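Local structure of polycyclic ketone monooxygenase (Myceliophthora thermophila, 5MQ6) at residues Ser138-Leu143 with Tyr148-Lys153; Ala156-Leu161 with Ser258-Ala263; Leu545-Glu550 with Gln628-Tyr633; Leu92-Leu97 with Trp171-Lys176. The protein catalyses the FAD- and NADPH-dependent Baeyer-Villiger oxidation of ketones, polycyclic ones above all, inserting one oxygen atom beside the carbonyl to give esters or lactones. All coordinates share one frame; numbering follows the deposited sequence.

Contacts 1, 3 and 4 are buried, whereas contact 2 lies at the surface and joins residues 156-161 to a loop by two light contacts of one proline ring carbon, to a carbonyl oxygen and to a methyl. Contacts 1 and 3 both reach FAD, the first through a hydroxyl hydrogen bond, the second through leucine methyls beside a phosphate. Helix 157-170 ties three sites together: its first turn belongs to contact 2, Glu159 on it accepts from Tyr148 OH of contact 1, and its C-terminal end leads into contact 4. Arg96 of residues 92-97 forms a salt bridge with Asp546 of contact 3, so a charged pair joins two interfaces whose own packing across the segments is apolar.

Contact 1 of 4, residues Ser138-Leu143 with Tyr148-Lys153; sequences SYMPLL and YIPKSK. With FAD (flavin-adenine dinucleotide), chain B.
Met140 lays its thioether over Pro150, SD standing 3.7 Å from Pro150 CG as the two side chains run past one another in opposite senses. The bend at chi3 (69°) turns the terminal methyl to Tyr148, and Met140 CE lies 3.9 Å from Tyr148 CE2 at an oblique angle to the ring. Leu143 completes the patch with both branches: CD1 meets Pro150 CG tip to tip at 3.8 Å, and Leu143 CD2 comes to the edge of the Tyr148 ring, 4.1 Å from Tyr148 CD2. Tyr148 OH is hydrogen-bonded to Glu159 of helix 157-170. This packs the end of helix 136-139, which carries Tyr139 of the FAD pocket, on the loop before helix 157-170. A chi1 of 179° swings the Tyr139 ring away from its backbone N, one face toward flavin C4, offset toward the rim, with FAD O3' in the ring plane, 2.9 Å from Tyr139 OH in a hydrogen bond. A phenylalanine in its place would probably leave the ribityl O3' and the indole N-H of Trp122 without this hydroxyl partner. No hydrogen bond crosses between the segments, which implies an apolar seam of sulfur and carbon, with the two phenol hydroxyls bonded away from it, to FAD and to Glu159.

Contact 2 of 4, residues Ala156-Leu161 with Ser258-Ala263; sequences AGPELL and SPTDEA
Pro158 meets the Ser258-Asp261 type I beta turn with its ring carbon CG, which lies 3.6 Å from the carbonyl oxygen of Pro259 and 3.9 Å from CG2 of Thr260. The second contact is an oblique crossing of methyl and pyrrolidine ring, and no hydrogen bond joins the two segments. With 84 Å² buried, this is light surface packing between the first turn of helix 157-170 and the loop that leads toward strand 271-275 of the parallel sheet. Thr260 brings its methyl forward because CG2 is anti to the carbonyl carbon, while OG1 sits between the backbone N and C (chi1 59°) and makes a weak bond to Ser258 OG. The turn behind these atoms is closed twice by backbone bonds, Asp261 N to Ser258 O at 2.8 Å and Ser258 N to Asp261 O at 2.9 Å. On the helix side, Leu160 N bonds to the carbonyl oxygen of Ala156, the N-cap residue, which fixes the turn that presents Pro158. Glu262, which forms a salt bridge with Lys287, lies inside an Asx turn: Ala263 N reaches Asp261 OD1 at 2.9 Å, approaching from above the carboxylate plane, 39° out of it.

Contact 3 of 4, residues Leu545-Glu550 with Gln628-Tyr633; sequences LDVGTE and QGMASY. With FAD (flavin-adenine dinucleotide), chain B.
Leu545 O is gripped by two donors of one residue in helix 541-562: Thr549 N at 2.9 Å, the regular helical bond, and Thr549 OG1 at 2.8 Å. They arrive from opposite faces of the carbonyl plane, and the hydroxyl is tilted 25° from that plane. The same helix packs against the first turn of helix 630-641, and there the contact is wholly apolar. Val547 splits its two methyls between partners. Val547 CG1 comes obliquely to the Tyr633 ring, 4.2 Å from Tyr633 CE2, whereas Val547 CG2 lies 4.2 Å from SD of Met630, whose side chain runs past it in the opposite direction. Bends at chi2 and chi3 fold the methionine so that its sulfur also sits in the plane of the Tyr633 ring, at its edge; the two helix 630-641 residues thus pack on each other as well as on Val547. The hydroxyl of Tyr633 bonds to the carbonyl oxygen of His517, and Asp546 forms salt bridges with Arg96 and Arg330. Leu545, two residues before Val547 on the same helix, lines the FAD pocket, and its CD2 approaches FAD O2P to 3.7 Å.

Contact 4 of 4, residues Leu92-Leu97 with Trp171-Lys176; sequences LYAVRL and WKLHDK
Val95 stands over one face of the Trp171 indole, and both of its methyls share that face. Val95 CG1 lies 3.7 Å from the centroid of the Trp171 five-membered ring and 24° off its normal, a CH-pi contact, while Val95 CG2 sits 3.5 Å from Trp171 CD2 toward the six-membered part. The valine belongs to helix 88-99, which follows strand 78-84 in the FAD-binding Rossmann-type fold. Its partner lies just beyond helix 157-170, which a Schellman motif ends with Lys172 as the positive-phi residue. In Trp171 a chi1 of -78° turns the indole back beside its own backbone N and across the valine, and its NE1 is held by Glu99 further along helix 88-99. The ring is therefore fixed by a carboxylate as well as by the methyls on its face. Cutting the indole back to an alanine is likely to uncover both Val95 methyls and leave Glu99 without its N-H donor. Next to this pair, Leu173 and Ala94 form a second apolar pair that borders Met111 of strand 109-112, placing the helix-end loop against both the sheet and helix 88-99. In that pair the leucine offers both branches to a single methyl, Leu173 CD1 at 3.7 Å and CD2 at 4.1 Å from Ala94 CB.

Contact 1 of 4, residues Ser138-Leu143 with Tyr148-Lys153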
# COMPACT_ATOMS: atom_id res chain seq x y z
N SER A 138 -12.86 -5.73 -9.35
CA SER A 138 -11.48 -5.69 -9.81
C SER A 138 -10.48 -5.94 -8.71
O SER A 138 -9.41 -6.48 -8.97
CB SER A 138 -11.25 -4.33 -10.51
OG SER A 138 -12.00 -4.38 -11.78
N TYR A 139 -10.86 -5.60 -7.48
CA TYR A 139 -9.96 -5.59 -6.33
C TYR A 139 -10.00 -6.87 -5.50
O TYR A 139 -8.96 -7.42 -5.18
CB TYR A 139 -10.23 -4.39 -5.44
CG TYR A 139 -9.31 -4.40 -4.25
CD1 TYR A 139 -7.98 -4.08 -4.38
CD2 TYR A 139 -9.81 -4.66 -2.99
CE1 TYR A 139 -7.13 -4.10 -3.26
CE2 TYR A 139 -9.01 -4.71 -1.88
CZ TYR A 139 -7.65 -4.45 -2.01
OH TYR A 139 -6.86 -4.48 -0.88
N MET A 140 -11.20 -7.33 -5.13
CA MET A 140 -11.30 -8.51 -4.26
C MET A 140 -10.70 -9.74 -4.97
O MET A 140 -11.03 -10.04 -6.09
CB MET A 140 -12.71 -8.73 -3.82
CG MET A 140 -13.30 -7.46 -3.16
SD MET A 140 -15.00 -7.67 -2.57
CE MET A 140 -14.80 -8.80 -1.19
N PRO A 141 -9.74 -10.39 -4.38
CA PRO A 141 -9.16 -11.55 -5.02
C PRO A 141 -10.03 -12.76 -5.12
O PRO A 141 -10.88 -13.00 -4.27
CB PRO A 141 -8.01 -11.96 -4.11
CG PRO A 141 -8.01 -11.04 -2.97
CD PRO A 141 -9.04 -9.97 -3.17
N LEU A 142 -9.78 -13.56 -6.14
CA LEU A 142 -10.33 -14.91 -6.23
C LEU A 142 -11.84 -14.93 -6.24
O LEU A 142 -12.47 -15.85 -5.71
CB LEU A 142 -9.77 -15.81 -5.12
CG LEU A 142 -8.23 -16.00 -5.10
CD1 LEU A 142 -7.78 -16.48 -3.70
CD2 LEU A 142 -7.80 -16.93 -6.21
N LEU A 143 -12.42 -13.94 -6.90
CA LEU A 143 -13.88 -13.86 -7.01
C LEU A 143 -14.44 -15.06 -7.76
O LEU A 143 -15.34 -15.74 -7.29
CB LEU A 143 -14.33 -12.51 -7.65
CG LEU A 143 -14.22 -11.36 -6.65
CD1 LEU A 143 -14.79 -10.05 -7.19
CD2 LEU A 143 -14.81 -11.61 -5.26
N TYR A 148 -18.00 -15.67 -4.87
CA TYR A 148 -18.56 -14.58 -4.12
C TYR A 148 -18.93 -13.42 -5.04
O TYR A 148 -18.21 -13.13 -6.02
CB TYR A 148 -17.58 -14.10 -3.08
CG TYR A 148 -18.16 -13.00 -2.23
CD1 TYR A 148 -19.27 -13.25 -1.41
CD2 TYR A 148 -17.65 -11.71 -2.28
CE1 TYR A 148 -19.83 -12.25 -0.64
CE2 TYR A 148 -18.23 -10.69 -1.50
CZ TYR A 148 -19.32 -10.96 -0.71
OH TYR A 148 -19.89 -9.98 0.03
N ILE A 149 -20.06 -12.78 -4.74
CA ILE A 149 -20.58 -11.65 -5.53
C ILE A 149 -20.55 -10.50 -4.56
O ILE A 149 -21.34 -10.49 -3.64
CB ILE A 149 -22.04 -11.87 -6.06
CG1 ILE A 149 -22.07 -13.04 -6.98
CG2 ILE A 149 -22.57 -10.67 -6.84
CD1 ILE A 149 -23.44 -13.53 -7.39
N PRO A 150 -19.64 -9.53 -4.76
CA PRO A 150 -19.66 -8.37 -3.93
C PRO A 150 -21.00 -7.60 -3.99
O PRO A 150 -21.65 -7.59 -5.04
CB PRO A 150 -18.48 -7.54 -4.45
CG PRO A 150 -17.59 -8.54 -5.08
CD PRO A 150 -18.60 -9.41 -5.77
N LYS A 151 -21.35 -7.00 -2.85
CA LYS A 151 -22.66 -6.36 -2.63
C LYS A 151 -22.82 -5.02 -3.35
O LYS A 151 -23.92 -4.64 -3.67
CB LYS A 151 -22.90 -6.12 -1.15
CG LYS A 151 -23.12 -7.41 -0.36
CD LYS A 151 -22.88 -7.19 1.13
CE LYS A 151 -23.07 -8.49 1.95
NZ LYS A 151 -22.41 -8.43 3.28
N SER A 152 -21.72 -4.33 -3.57
CA SER A 152 -21.66 -2.97 -4.15
C SER A 152 -20.47 -2.80 -5.12
O SER A 152 -19.57 -3.71 -5.26
CB SER A 152 -21.53 -1.96 -3.04
OG SER A 152 -22.62 -2.09 -2.14
N LYS A 153 -20.48 -1.65 -5.78
CA LYS A 153 -19.37 -1.27 -6.67
C LYS A 153 -18.02 -1.11 -5.94
O LYS A 153 -17.04 -1.41 -6.51
CB LYS A 153 -19.64 -0.01 -7.49
CG LYS A 153 -18.58 0.14 -8.60
CD LYS A 153 -19.16 0.59 -9.92
CE LYS A 153 -18.15 0.96 -10.99
NZ LYS A 153 -18.10 -0.09 -12.09
PA FAD B . -1.09 -6.12 3.95
O1A FAD B . -0.44 -4.87 4.46
O2A FAD B . -2.58 -6.16 3.67
O5B FAD B . -0.76 -7.30 4.98
C5B FAD B . 0.54 -7.49 5.43
C4B FAD B . 0.49 -7.94 6.87
O4B FAD B . 1.83 -8.33 7.23
C3B FAD B . 0.06 -6.88 7.88
O3B FAD B . -0.85 -7.43 8.80
C2B FAD B . 1.34 -6.51 8.58
O2B FAD B . 1.13 -6.08 9.91
C1B FAD B . 2.10 -7.81 8.50
N9A FAD B . 3.52 -7.65 8.69
C8A FAD B . 4.34 -6.79 8.02
N7A FAD B . 5.57 -6.92 8.51
C5A FAD B . 5.58 -7.81 9.51
C6A FAD B . 6.61 -8.38 10.39
N6A FAD B . 7.88 -8.03 10.41
N1A FAD B . 6.17 -9.32 11.19
C2A FAD B . 4.88 -9.71 11.25
N3A FAD B . 3.88 -9.27 10.52
C4A FAD B . 4.21 -8.28 9.64
N1 FAD B . -5.00 -0.84 -2.40
C2 FAD B . -5.76 -1.00 -3.54
O2 FAD B . -5.27 -1.50 -4.55
N3 FAD B . -7.04 -0.63 -3.55
C4 FAD B . -7.60 -0.08 -2.46
O4 FAD B . -8.78 0.24 -2.54
C4X FAD B . -6.87 0.14 -1.20
N5 FAD B . -7.40 0.72 -0.07
C5X FAD B . -6.60 0.85 1.02
C6 FAD B . -7.12 1.48 2.25
C7 FAD B . -6.18 1.59 3.38
C7M FAD B . -6.61 2.20 4.69
C8 FAD B . -4.76 1.12 3.29
C8M FAD B . -3.77 1.21 4.45
C9 FAD B . -4.30 0.55 2.12
C9A FAD B . -5.16 0.40 0.99
N10 FAD B . -4.63 -0.17 -0.18
C10 FAD B . -5.49 -0.32 -1.27
C1' FAD B . -3.25 -0.70 -0.26
C2' FAD B . -3.30 -2.12 0.45
O2' FAD B . -2.27 -2.18 1.44
C3' FAD B . -3.22 -3.34 -0.53
O3' FAD B . -4.31 -3.28 -1.45
C4' FAD B . -3.36 -4.75 0.08
O4' FAD B . -4.40 -4.89 1.14
C5' FAD B . -1.98 -5.24 0.59
O5' FAD B . -2.08 -6.69 0.77
P FAD B . -0.73 -7.33 1.39
O1P FAD B . -1.19 -8.73 1.95
O2P FAD B . 0.35 -7.17 0.31
O3P FAD B . -0.26 -6.31 2.59

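Contact 2 of 4, residues Ala156-Leu161 with Ser258-Ala263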
# COMPACT_ATOMS: atom_id res chain seq x y z
N ALA A 156 -17.06 -2.18 1.40
CA ALA A 156 -16.75 -1.66 2.75
C ALA A 156 -15.80 -2.66 3.53
O ALA A 156 -15.69 -3.82 3.17
CB ALA A 156 -18.02 -1.41 3.53
N GLY A 157 -15.10 -2.14 4.53
CA GLY A 157 -14.19 -2.89 5.36
C GLY A 157 -14.69 -4.26 5.70
O GLY A 157 -14.02 -5.25 5.39
N PRO A 158 -15.86 -4.34 6.35
CA PRO A 158 -16.40 -5.61 6.81
C PRO A 158 -16.56 -6.63 5.74
O PRO A 158 -16.26 -7.79 5.98
CB PRO A 158 -17.76 -5.22 7.37
CG PRO A 158 -17.46 -3.87 7.99
CD PRO A 158 -16.60 -3.20 6.96
N GLU A 159 -17.03 -6.23 4.57
CA GLU A 159 -17.13 -7.15 3.48
C GLU A 159 -15.71 -7.64 3.03
O GLU A 159 -15.54 -8.81 2.61
CB GLU A 159 -17.84 -6.47 2.35
CG GLU A 159 -17.97 -7.34 1.16
CD GLU A 159 -18.87 -6.77 0.09
OE1 GLU A 159 -18.92 -5.53 0.05
OE2 GLU A 159 -19.44 -7.61 -0.70
N LEU A 160 -14.74 -6.75 3.15
CA LEU A 160 -13.38 -7.04 2.76
C LEU A 160 -12.69 -8.00 3.69
O LEU A 160 -11.99 -8.94 3.26
CB LEU A 160 -12.50 -5.78 2.58
CG LEU A 160 -12.98 -5.04 1.34
CD1 LEU A 160 -12.53 -3.60 1.34
CD2 LEU A 160 -12.60 -5.69 0.10
N LEU A 161 -12.91 -7.76 4.96
CA LEU A 161 -12.41 -8.65 5.98
C LEU A 161 -13.08 -10.06 5.92
O LEU A 161 -12.39 -11.14 5.97
CB LEU A 161 -12.55 -7.97 7.32
CG LEU A 161 -12.20 -8.77 8.57
CD1 LEU A 161 -10.72 -9.11 8.50
CD2 LEU A 161 -12.39 -7.92 9.83
N SER A 258 -19.18 0.75 16.18
CA SER A 258 -18.37 -0.44 16.00
C SER A 258 -17.94 -0.59 14.50
O SER A 258 -18.42 0.11 13.55
CB SER A 258 -19.17 -1.67 16.44
OG SER A 258 -19.92 -2.24 15.36
N PRO A 259 -17.08 -1.56 14.24
CA PRO A 259 -16.76 -1.75 12.85
C PRO A 259 -17.95 -1.86 11.95
O PRO A 259 -17.83 -1.62 10.77
CB PRO A 259 -15.99 -3.07 12.85
CG PRO A 259 -15.26 -2.99 14.14
CD PRO A 259 -16.24 -2.39 15.11
N THR A 260 -19.09 -2.29 12.46
CA THR A 260 -20.29 -2.36 11.59
C THR A 260 -21.41 -1.50 12.12
O THR A 260 -22.55 -1.72 11.81
CB THR A 260 -20.82 -3.76 11.59
OG1 THR A 260 -21.11 -4.10 12.91
CG2 THR A 260 -19.77 -4.71 11.08
N ASP A 261 -21.07 -0.51 12.89
CA ASP A 261 -22.08 0.45 13.36
C ASP A 261 -21.44 1.82 13.28
O ASP A 261 -20.54 2.11 14.07
CB ASP A 261 -22.50 0.12 14.80
CG ASP A 261 -23.50 1.13 15.36
OD1 ASP A 261 -23.88 2.13 14.69
OD2 ASP A 261 -23.90 0.92 16.51
N GLU A 262 -21.86 2.66 12.33
CA GLU A 262 -21.26 4.01 12.18
C GLU A 262 -21.93 5.08 12.99
O GLU A 262 -21.61 6.31 12.81
CB GLU A 262 -21.35 4.46 10.75
CG GLU A 262 -20.91 3.47 9.68
CD GLU A 262 -20.96 4.13 8.31
OE1 GLU A 262 -21.78 5.06 8.09
OE2 GLU A 262 -20.15 3.74 7.47
N ALA A 263 -22.90 4.71 13.82
CA ALA A 263 -23.50 5.70 14.71
C ALA A 263 -22.56 5.93 15.88
O ALA A 263 -22.49 5.16 16.83
CB ALA A 263 -24.91 5.32 15.13

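Contact 3 of 4, residues Leu545-Glu550 with Gln628-Tyr633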
# COMPACT_ATOMS: atom_id res chain seq x y z
N LEU A 545 -0.32 -7.97 -6.95
CA LEU A 545 -0.19 -9.14 -6.10
C LEU A 545 -0.55 -10.39 -6.84
O LEU A 545 0.12 -11.39 -6.64
CB LEU A 545 -1.07 -9.07 -4.86
CG LEU A 545 -0.71 -8.02 -3.81
CD1 LEU A 545 -1.78 -7.95 -2.71
CD2 LEU A 545 0.59 -8.44 -3.17
N ASP A 546 -1.60 -10.32 -7.68
CA ASP A 546 -2.00 -11.42 -8.57
C ASP A 546 -0.79 -11.82 -9.44
O ASP A 546 -0.26 -12.97 -9.33
CB ASP A 546 -3.18 -10.96 -9.43
CG ASP A 546 -3.62 -11.98 -10.48
OD1 ASP A 546 -3.09 -13.12 -10.52
OD2 ASP A 546 -4.54 -11.67 -11.29
N VAL A 547 -0.29 -10.85 -10.17
CA VAL A 547 0.86 -11.08 -11.08
C VAL A 547 2.06 -11.63 -10.33
O VAL A 547 2.66 -12.65 -10.75
CB VAL A 547 1.21 -9.85 -11.91
CG1 VAL A 547 2.54 -10.03 -12.65
CG2 VAL A 547 0.04 -9.52 -12.86
N GLY A 548 2.38 -10.99 -9.22
CA GLY A 548 3.60 -11.31 -8.54
C GLY A 548 3.56 -12.66 -7.81
O GLY A 548 4.52 -13.42 -7.90
N THR A 549 2.50 -12.93 -7.08
CA THR A 549 2.36 -14.22 -6.41
C THR A 549 2.34 -15.39 -7.40
O THR A 549 3.04 -16.40 -7.16
CB THR A 549 1.15 -14.29 -5.43
OG1 THR A 549 -0.04 -14.16 -6.13
CG2 THR A 549 1.28 -13.25 -4.23
N GLU A 550 1.64 -15.21 -8.53
CA GLU A 550 1.66 -16.21 -9.61
C GLU A 550 3.07 -16.46 -10.16
O GLU A 550 3.45 -17.61 -10.35
CB GLU A 550 0.84 -15.79 -10.79
CG GLU A 550 0.84 -16.82 -11.93
CD GLU A 550 -0.01 -16.38 -13.08
OE1 GLU A 550 0.27 -15.34 -13.71
OE2 GLU A 550 -0.97 -17.07 -13.37
N GLN A 628 6.81 0.66 -18.54
CA GLN A 628 5.89 0.28 -19.57
C GLN A 628 4.54 -0.25 -19.14
O GLN A 628 3.73 -0.64 -20.00
CB GLN A 628 6.55 -0.68 -20.50
CG GLN A 628 7.87 -0.17 -21.12
CD GLN A 628 7.68 0.95 -22.12
OE1 GLN A 628 7.25 0.70 -23.21
NE2 GLN A 628 8.01 2.20 -21.75
N GLY A 629 4.28 -0.23 -17.83
CA GLY A 629 3.07 -0.74 -17.18
C GLY A 629 2.92 -2.21 -16.86
O GLY A 629 3.67 -3.11 -17.38
N MET A 630 1.91 -2.47 -16.03
CA MET A 630 1.73 -3.83 -15.49
C MET A 630 1.53 -4.91 -16.59
O MET A 630 2.12 -6.00 -16.54
CB MET A 630 0.62 -3.89 -14.42
CG MET A 630 0.47 -5.29 -13.82
SD MET A 630 1.90 -5.79 -12.79
CE MET A 630 2.20 -4.44 -11.75
N ALA A 631 0.73 -4.61 -17.62
CA ALA A 631 0.45 -5.64 -18.63
C ALA A 631 1.74 -6.11 -19.29
O ALA A 631 1.93 -7.30 -19.56
CB ALA A 631 -0.52 -5.11 -19.76
N SER A 632 2.59 -5.12 -19.62
CA SER A 632 3.88 -5.39 -20.26
C SER A 632 4.84 -6.25 -19.36
O SER A 632 5.37 -7.24 -19.79
CB SER A 632 4.55 -4.07 -20.60
OG SER A 632 5.83 -4.31 -21.17
N TYR A 633 5.00 -5.89 -18.10
CA TYR A 633 5.72 -6.68 -17.13
C TYR A 633 5.16 -8.15 -17.04
O TYR A 633 5.92 -9.18 -17.11
CB TYR A 633 5.67 -5.93 -15.79
CG TYR A 633 6.21 -6.64 -14.58
CD1 TYR A 633 7.52 -7.04 -14.53
CD2 TYR A 633 5.38 -6.91 -13.48
CE1 TYR A 633 8.05 -7.64 -13.40
CE2 TYR A 633 5.84 -7.52 -12.33
CZ TYR A 633 7.19 -7.91 -12.29
OH TYR A 633 7.69 -8.51 -11.18
PA FAD B . -1.09 -6.12 3.95
O1A FAD B . -0.44 -4.87 4.46
O2A FAD B . -2.58 -6.16 3.67
O5B FAD B . -0.76 -7.30 4.98
C5B FAD B . 0.54 -7.49 5.43
C4B FAD B . 0.49 -7.94 6.87
O4B FAD B . 1.83 -8.33 7.23
C3B FAD B . 0.06 -6.88 7.88
O3B FAD B . -0.85 -7.43 8.80
C2B FAD B . 1.34 -6.51 8.58
O2B FAD B . 1.13 -6.08 9.91
C1B FAD B . 2.10 -7.81 8.50
N9A FAD B . 3.52 -7.65 8.69
C8A FAD B . 4.34 -6.79 8.02
N7A FAD B . 5.57 -6.92 8.51
C5A FAD B . 5.58 -7.81 9.51
C6A FAD B . 6.61 -8.38 10.39
N6A FAD B . 7.88 -8.03 10.41
N1A FAD B . 6.17 -9.32 11.19
C2A FAD B . 4.88 -9.71 11.25
N3A FAD B . 3.88 -9.27 10.52
C4A FAD B . 4.21 -8.28 9.64
N1 FAD B . -5.00 -0.84 -2.40
C2 FAD B . -5.76 -1.00 -3.54
O2 FAD B . -5.27 -1.50 -4.55
N3 FAD B . -7.04 -0.63 -3.55
C4 FAD B . -7.60 -0.08 -2.46
O4 FAD B . -8.78 0.24 -2.54
C4X FAD B . -6.87 0.14 -1.20
N5 FAD B . -7.40 0.72 -0.07
C5X FAD B . -6.60 0.85 1.02
C6 FAD B . -7.12 1.48 2.25
C7 FAD B . -6.18 1.59 3.38
C7M FAD B . -6.61 2.20 4.69
C8 FAD B . -4.76 1.12 3.29
C8M FAD B . -3.77 1.21 4.45
C9 FAD B . -4.30 0.55 2.12
C9A FAD B . -5.16 0.40 0.99
N10 FAD B . -4.63 -0.17 -0.18
C10 FAD B . -5.49 -0.32 -1.27
C1' FAD B . -3.25 -0.70 -0.26
C2' FAD B . -3.30 -2.12 0.45
O2' FAD B . -2.27 -2.18 1.44
C3' FAD B . -3.22 -3.34 -0.53
O3' FAD B . -4.31 -3.28 -1.45
C4' FAD B . -3.36 -4.75 0.08
O4' FAD B . -4.40 -4.89 1.14
C5' FAD B . -1.98 -5.24 0.59
O5' FAD B . -2.08 -6.69 0.77
P FAD B . -0.73 -7.33 1.39
O1P FAD B . -1.19 -8.73 1.95
O2P FAD B . 0.35 -7.17 0.31
O3P FAD B . -0.26 -6.31 2.59

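Contact 4 of 4, residues Leu92-Leu97 with Trp171-Lys176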
# COMPACT_ATOMS: atom_id res chain seq x y z
N LEU A 92 -3.09 -15.05 -1.27
CA LEU A 92 -2.81 -15.43 -2.64
C LEU A 92 -1.63 -16.36 -2.76
O LEU A 92 -1.66 -17.34 -3.54
CB LEU A 92 -2.57 -14.19 -3.48
CG LEU A 92 -3.86 -13.63 -3.99
CD1 LEU A 92 -3.59 -12.17 -4.55
CD2 LEU A 92 -4.44 -14.58 -5.10
N TYR A 93 -0.59 -16.12 -2.02
CA TYR A 93 0.55 -17.06 -2.08
C TYR A 93 0.10 -18.46 -1.60
O TYR A 93 0.43 -19.50 -2.20
CB TYR A 93 1.67 -16.66 -1.10
CG TYR A 93 2.81 -15.73 -1.49
CD1 TYR A 93 3.53 -15.85 -2.68
CD2 TYR A 93 3.25 -14.80 -0.56
CE1 TYR A 93 4.59 -15.03 -2.97
CE2 TYR A 93 4.36 -14.00 -0.79
CZ TYR A 93 5.05 -14.14 -1.98
OH TYR A 93 6.13 -13.32 -2.10
N ALA A 94 -0.66 -18.47 -0.50
CA ALA A 94 -1.08 -19.73 0.09
C ALA A 94 -2.00 -20.51 -0.84
O ALA A 94 -1.78 -21.73 -1.11
CB ALA A 94 -1.81 -19.50 1.42
N VAL A 95 -3.01 -19.81 -1.34
CA VAL A 95 -3.89 -20.42 -2.32
C VAL A 95 -3.11 -20.93 -3.57
O VAL A 95 -3.32 -22.05 -4.03
CB VAL A 95 -4.99 -19.44 -2.76
CG1 VAL A 95 -5.77 -20.04 -3.94
CG2 VAL A 95 -5.99 -19.18 -1.63
N ARG A 96 -2.18 -20.14 -4.09
CA ARG A 96 -1.47 -20.53 -5.26
C ARG A 96 -0.58 -21.75 -5.00
O ARG A 96 -0.48 -22.64 -5.84
CB ARG A 96 -0.61 -19.37 -5.83
CG ARG A 96 -1.18 -18.60 -7.00
CD ARG A 96 -2.27 -17.65 -6.65
NE ARG A 96 -2.95 -17.09 -7.80
CZ ARG A 96 -2.65 -15.96 -8.44
NH1 ARG A 96 -1.67 -15.17 -8.09
NH2 ARG A 96 -3.38 -15.65 -9.46
N LEU A 97 0.10 -21.79 -3.86
CA LEU A 97 0.89 -22.95 -3.50
C LEU A 97 0.00 -24.23 -3.42
O LEU A 97 0.35 -25.30 -3.97
CB LEU A 97 1.56 -22.73 -2.21
CG LEU A 97 2.73 -21.74 -2.11
CD1 LEU A 97 3.07 -21.64 -0.63
CD2 LEU A 97 3.99 -22.16 -2.90
N TRP A 171 -9.67 -22.50 1.62
CA TRP A 171 -8.44 -23.27 1.39
C TRP A 171 -7.86 -23.83 2.64
O TRP A 171 -6.71 -24.25 2.65
CB TRP A 171 -7.39 -22.46 0.58
CG TRP A 171 -7.71 -22.44 -0.88
CD1 TRP A 171 -7.23 -23.27 -1.78
CD2 TRP A 171 -8.58 -21.52 -1.60
NE1 TRP A 171 -7.69 -22.96 -3.02
CE2 TRP A 171 -8.54 -21.90 -2.94
CE3 TRP A 171 -9.38 -20.47 -1.23
CZ2 TRP A 171 -9.24 -21.24 -3.95
CZ3 TRP A 171 -10.11 -19.75 -2.26
CH2 TRP A 171 -10.06 -20.16 -3.57
N LYS A 172 -8.67 -23.89 3.70
CA LYS A 172 -8.32 -24.53 4.95
C LYS A 172 -7.05 -24.04 5.54
O LYS A 172 -6.18 -24.78 5.88
CB LYS A 172 -8.37 -26.05 4.74
CG LYS A 172 -9.71 -26.39 4.05
CD LYS A 172 -10.06 -27.86 3.99
CE LYS A 172 -9.15 -28.56 3.00
NZ LYS A 172 -9.29 -28.20 1.57
N LEU A 173 -7.01 -22.75 5.74
CA LEU A 173 -5.82 -22.11 6.24
C LEU A 173 -5.88 -21.76 7.68
O LEU A 173 -4.89 -21.31 8.22
CB LEU A 173 -5.53 -20.85 5.38
CG LEU A 173 -5.33 -21.08 3.91
CD1 LEU A 173 -5.06 -19.77 3.16
CD2 LEU A 173 -4.11 -21.91 3.74
N HIS A 174 -7.03 -21.96 8.34
CA HIS A 174 -7.16 -21.53 9.71
C HIS A 174 -6.20 -22.12 10.70
O HIS A 174 -5.86 -21.49 11.67
CB HIS A 174 -8.58 -21.72 10.23
CG HIS A 174 -9.55 -20.78 9.59
ND1 HIS A 174 -9.61 -19.44 9.92
CD2 HIS A 174 -10.40 -20.94 8.55
CE1 HIS A 174 -10.55 -18.85 9.21
NE2 HIS A 174 -11.01 -19.72 8.34
N ASP A 175 -5.79 -23.35 10.49
CA ASP A 175 -4.87 -24.04 11.39
C ASP A 175 -3.48 -23.93 10.80
O ASP A 175 -2.65 -24.73 11.15
CB ASP A 175 -5.28 -25.54 11.37
CG ASP A 175 -5.34 -26.10 9.88
OD1 ASP A 175 -5.65 -25.30 8.91
OD2 ASP A 175 -5.09 -27.33 9.68
N LYS A 176 -3.21 -23.01 9.86
CA LYS A 176 -1.85 -22.82 9.34
C LYS A 176 -1.31 -21.38 9.48
O LYS A 176 -0.49 -20.91 8.70
CB LYS A 176 -1.90 -23.26 7.91
CG LYS A 176 -2.28 -24.76 7.75
CD LYS A 176 -2.33 -25.10 6.28
CE LYS A 176 -2.42 -26.63 6.05
NZ LYS A 176 -3.75 -26.98 5.66